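Local atomic coordinates of tetraacyldisaccharide 4'-kinase (Aquifex aeolicus, PDB entry 4EHX), a protein that probably transfers the gamma-phosphate of ATP to the 4'-position of a tetraacyldisaccharide 1-phosphate, forming lipid IVA in lipid A biosynthesis. Residues A[227-238]-A[250-260]. Numbering follows the deposited sequence.
Sequences REVIAFSGLGDN and IKVKEFMSFPD
Phe-255 lays its ring against Ala-231, its CD2 3.7 Å from the Ala-231 CB, and the carbonyl oxygen Ala-231 O sits over one ring face, offset toward the rim. With CG anti to the backbone N (chi1 -160°), the ring runs on along the neighbouring strand until CZ comes within 4.1 Å of Ser-233 CB. Arg-242 and Leu-245 of helix 237-248 pack on this same face of the sheet, as expected of a beta-alpha-beta crossover in which the helix covers two parallel strands. Replacing Phe-255 with a serine would probably strip Ala-231 of part of its apolar cover and open a gap beneath the helix. Farther back, Val-229 CG2 meets Val-252 CG2 and Ile-250 CG2.

The other face is built differently. Phe-258 brings CE2, at its ring edge, to 3.4 Å from Phe-232 CB; the rings meet obliquely, their planes 85° apart. Phe-232 rises steeply from the sheet toward Phe-267, whereas Phe-258 lies beside Tyr-262. Next along, the Met-256 SD touches Ile-230 CG2 at 4.0 Å. At the end where the strands begin, among exposed side chains, Lys-253 bends at chi3 and passes its aliphatic chain across Glu-228 at about a right angle, carrying NZ to a salt bridge with Glu-273.

Between these faces, backbone bonds such as Val-229 N to Lys-251 O (3.0 Å) and Phe-258 N to Ser-233 O (3.0 Å) fix the parallel register. The chemistry thus divides: peptide groups supply the polar bonding, while side-chain cohesion between the strands is mainly apolar.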
loop_
_atom_site.group_PDB
_atom_site.type_symbol
_atom_site.label_atom_id
_atom_site.label_comp_id
_atom_site.label_asym_id
_atom_site.label_seq_id
_atom_site.Cartn_x
_atom_site.Cartn_y
_atom_site.Cartn_z
ATOM N N ARG A 227 -21.139 1.900 23.044
ATOM C CA ARG A 227 -21.280 3.122 22.261
ATOM C C ARG A 227 -21.721 2.690 20.861
ATOM O O ARG A 227 -21.222 1.701 20.324
ATOM C CB ARG A 227 -19.996 3.959 22.151
ATOM C CG ARG A 227 -19.396 4.457 23.465
ATOM C CD ARG A 227 -20.262 5.544 24.095
ATOM N NE ARG A 227 -20.723 6.514 23.098
ATOM C CZ ARG A 227 -20.230 7.743 22.946
ATOM N NH1 ARG A 227 -19.263 8.187 23.736
ATOM N NH2 ARG A 227 -20.715 8.542 22.006
ATOM N N GLU A 228 -22.667 3.420 20.276
ATOM C CA GLU A 228 -22.955 3.280 18.852
ATOM C C GLU A 228 -22.165 4.363 18.122
ATOM O O GLU A 228 -21.952 5.447 18.662
ATOM C CB GLU A 228 -24.448 3.440 18.569
ATOM C CG GLU A 228 -25.323 2.350 19.172
ATOM C CD GLU A 228 -26.802 2.538 18.865
ATOM O OE1 GLU A 228 -27.214 3.677 18.554
ATOM O OE2 GLU A 228 -27.552 1.544 18.936
ATOM N N VAL A 229 -21.720 4.078 16.906
ATOM C CA VAL A 229 -20.903 5.044 16.184
ATOM C C VAL A 229 -21.595 5.549 14.932
ATOM O O VAL A 229 -22.537 4.936 14.430
ATOM C CB VAL A 229 -19.552 4.444 15.775
ATOM C CG1 VAL A 229 -18.803 3.944 16.998
ATOM C CG2 VAL A 229 -19.766 3.327 14.766
ATOM N N ILE A 230 -21.116 6.680 14.434
ATOM C CA ILE A 230 -21.508 7.171 13.126
ATOM C C ILE A 230 -20.342 6.884 12.188
ATOM O O ILE A 230 -19.226 7.336 12.426
ATOM C CB ILE A 230 -21.784 8.681 13.161
ATOM C CG1 ILE A 230 -22.964 8.980 14.090
ATOM C CG2 ILE A 230 -22.062 9.199 11.765
ATOM C CD1 ILE A 230 -23.108 10.441 14.449
ATOM N N ALA A 231 -20.590 6.114 11.139
ATOM C CA ALA A 231 -19.531 5.764 10.201
ATOM C C ALA A 231 -19.713 6.491 8.877
ATOM O O ALA A 231 -20.837 6.826 8.482
ATOM C CB ALA A 231 -19.486 4.259 9.979
ATOM N N PHE A 232 -18.599 6.730 8.191
ATOM C CA PHE A 232 -18.633 7.407 6.907
ATOM C C PHE A 232 -17.406 7.102 6.052
ATOM O O PHE A 232 -16.340 6.744 6.560
ATOM C CB PHE A 232 -18.845 8.916 7.075
ATOM C CG PHE A 232 -17.685 9.641 7.709
ATOM C CD1 PHE A 232 -16.627 10.098 6.933
ATOM C CD2 PHE A 232 -17.671 9.897 9.072
ATOM C CE1 PHE A 232 -15.567 10.774 7.505
ATOM C CE2 PHE A 232 -16.610 10.578 9.656
ATOM C CZ PHE A 232 -15.561 11.019 8.871
ATOM N N SER A 233 -17.575 7.226 4.744
ATOM C CA SER A 233 -16.521 6.875 3.811
ATOM C C SER A 233 -16.496 7.862 2.657
ATOM O O SER A 233 -17.543 8.280 2.159
ATOM C CB SER A 233 -16.720 5.453 3.287
ATOM O OG SER A 233 -15.590 5.035 2.545
ATOM N N GLY A 234 -15.289 8.231 2.245
ATOM C CA GLY A 234 -15.096 9.223 1.208
ATOM C C GLY A 234 -14.777 8.610 -0.138
ATOM O O GLY A 234 -13.969 9.148 -0.892
ATOM N N LEU A 235 -15.397 7.470 -0.422
ATOM C CA LEU A 235 -15.429 6.911 -1.774
ATOM C C LEU A 235 -16.248 5.620 -1.820
ATOM O O LEU A 235 -17.148 5.419 -1.005
ATOM C CB LEU A 235 -14.022 6.710 -2.365
ATOM C CG LEU A 235 -13.005 5.765 -1.725
ATOM C CD1 LEU A 235 -13.280 4.327 -2.104
ATOM C CD2 LEU A 235 -11.576 6.178 -2.087
ATOM N N GLY A 236 -15.929 4.752 -2.773
ATOM C CA GLY A 236 -16.662 3.513 -2.951
ATOM C C GLY A 236 -16.456 2.511 -1.831
ATOM O O GLY A 236 -17.063 1.437 -1.840
ATOM N N ASP A 237 -15.600 2.852 -0.869
ATOM C CA ASP A 237 -15.392 1.995 0.294
ATOM C C ASP A 237 -16.704 1.785 1.027
ATOM O O ASP A 237 -16.796 0.945 1.915
ATOM C CB ASP A 237 -14.356 2.585 1.249
ATOM C CG ASP A 237 -12.946 2.531 0.696
ATOM O OD1 ASP A 237 -12.726 1.844 -0.326
ATOM O OD2 ASP A 237 -12.055 3.173 1.294
ATOM N N ASN A 238 -17.713 2.569 0.659
ATOM C CA ASN A 238 -19.078 2.337 1.113
ATOM C C ASN A 238 -19.435 0.875 1.330
ATOM O O ASN A 238 -19.852 0.477 2.421
ATOM C CB ASN A 238 -20.070 2.859 0.066
ATOM C CG ASN A 238 -21.498 2.405 0.325
ATOM O OD1 ASN A 238 -21.908 2.226 1.472
ATOM N ND2 ASN A 238 -22.262 2.213 -0.747
ATOM N N ILE A 250 -19.404 -4.168 15.151
ATOM C CA ILE A 250 -19.477 -2.785 15.604
ATOM C C ILE A 250 -20.866 -2.207 15.320
ATOM O O ILE A 250 -21.373 -2.310 14.201
ATOM C CB ILE A 250 -18.383 -1.924 14.944
ATOM C CG1 ILE A 250 -16.997 -2.472 15.305
ATOM C CG2 ILE A 250 -18.520 -0.473 15.370
ATOM C CD1 ILE A 250 -15.857 -1.879 14.495
ATOM N N LYS A 251 -21.485 -1.612 16.337
ATOM C CA LYS A 251 -22.830 -1.063 16.186
ATOM C C LYS A 251 -22.825 0.326 15.549
ATOM O O LYS A 251 -22.362 1.300 16.148
ATOM C CB LYS A 251 -23.560 -1.032 17.528
ATOM C CG LYS A 251 -23.879 -2.413 18.101
ATOM C CD LYS A 251 -24.586 -2.327 19.452
ATOM C CE LYS A 251 -24.923 -3.713 20.008
ATOM N NZ LYS A 251 -25.595 -3.685 21.340
ATOM N N VAL A 252 -23.354 0.408 14.334
ATOM C CA VAL A 252 -23.373 1.654 13.579
ATOM C C VAL A 252 -24.787 2.218 13.510
ATOM O O VAL A 252 -25.660 1.646 12.852
ATOM C CB VAL A 252 -22.837 1.445 12.143
ATOM C CG1 VAL A 252 -22.946 2.729 11.332
ATOM C CG2 VAL A 252 -21.394 0.935 12.175
ATOM N N LYS A 253 -25.005 3.343 14.187
ATOM C CA LYS A 253 -26.320 3.971 14.247
ATOM C C LYS A 253 -26.632 4.702 12.947
ATOM O O LYS A 253 -27.778 5.068 12.690
ATOM C CB LYS A 253 -26.387 4.961 15.412
ATOM C CG LYS A 253 -25.670 6.275 15.125
ATOM C CD LYS A 253 -25.950 7.334 16.180
ATOM C CE LYS A 253 -25.322 6.974 17.515
ATOM N NZ LYS A 253 -25.354 8.118 18.469
ATOM N N GLU A 254 -25.609 4.910 12.124
ATOM C CA GLU A 254 -25.765 5.736 10.933
ATOM C C GLU A 254 -24.559 5.537 10.018
ATOM O O GLU A 254 -23.449 5.283 10.492
ATOM C CB GLU A 254 -26.025 7.179 11.355
ATOM C CG GLU A 254 -26.133 8.171 10.218
ATOM C CD GLU A 254 -26.340 9.584 10.726
ATOM O OE1 GLU A 254 -26.400 10.518 9.898
ATOM O OE2 GLU A 254 -26.443 9.757 11.961
ATOM N N PHE A 255 -24.781 5.653 8.712
ATOM C CA PHE A 255 -23.693 5.569 7.739
ATOM C C PHE A 255 -23.890 6.721 6.760
ATOM O O PHE A 255 -25.019 7.032 6.377
ATOM C CB PHE A 255 -23.615 4.240 6.976
ATOM C CG PHE A 255 -22.267 3.977 6.347
ATOM C CD1 PHE A 255 -21.929 4.540 5.125
ATOM C CD2 PHE A 255 -21.336 3.165 6.983
ATOM C CE1 PHE A 255 -20.685 4.301 4.547
ATOM C CE2 PHE A 255 -20.092 2.920 6.411
ATOM C CZ PHE A 255 -19.768 3.488 5.192
ATOM N N MET A 256 -22.790 7.353 6.368
ATOM C CA MET A 256 -22.823 8.441 5.399
ATOM C C MET A 256 -21.804 8.176 4.290
ATOM O O MET A 256 -20.647 7.855 4.570
ATOM C CB MET A 256 -22.512 9.775 6.087
ATOM C CG MET A 256 -23.270 10.004 7.399
ATOM S SD MET A 256 -22.589 11.339 8.415
ATOM C CE MET A 256 -22.746 12.736 7.310
ATOM N N SER A 257 -22.236 8.300 3.037
ATOM C CA SER A 257 -21.331 8.184 1.895
ATOM C C SER A 257 -21.063 9.546 1.255
ATOM O O SER A 257 -21.994 10.285 0.936
ATOM C CB SER A 257 -21.894 7.218 0.851
ATOM O OG SER A 257 -21.724 5.869 1.254
ATOM N N PHE A 258 -19.788 9.874 1.074
ATOM C CA PHE A 258 -19.391 11.148 0.481
ATOM C C PHE A 258 -18.764 10.943 -0.900
ATOM O O PHE A 258 -18.377 9.825 -1.247
ATOM C CB PHE A 258 -18.400 11.877 1.396
ATOM C CG PHE A 258 -18.953 12.204 2.755
ATOM C CD1 PHE A 258 -19.787 13.295 2.934
ATOM C CD2 PHE A 258 -18.633 11.425 3.854
ATOM C CE1 PHE A 258 -20.298 13.600 4.181
ATOM C CE2 PHE A 258 -19.144 11.726 5.105
ATOM C CZ PHE A 258 -19.976 12.815 5.268
ATOM N N PRO A 259 -18.673 12.026 -1.695
ATOM C CA PRO A 259 -17.944 11.995 -2.969
ATOM C C PRO A 259 -16.501 11.528 -2.768
ATOM O O PRO A 259 -15.881 11.847 -1.753
ATOM C CB PRO A 259 -17.974 13.456 -3.421
ATOM C CG PRO A 259 -19.209 14.013 -2.794
ATOM C CD PRO A 259 -19.330 13.326 -1.465
ATOM N N ASP A 260 -15.978 10.780 -3.734
ATOM C CA ASP A 260 -14.675 10.137 -3.603
ATOM C C ASP A 260 -13.513 11.135 -3.633
ATOM O O ASP A 260 -12.386 10.801 -3.264
ATOM C CB ASP A 260 -14.497 9.077 -4.697
ATOM C CG ASP A 260 -14.457 9.674 -6.096
ATOM O OD1 ASP A 260 -14.396 10.916 -6.213
ATOM O OD2 ASP A 260 -14.503 8.906 -7.078
#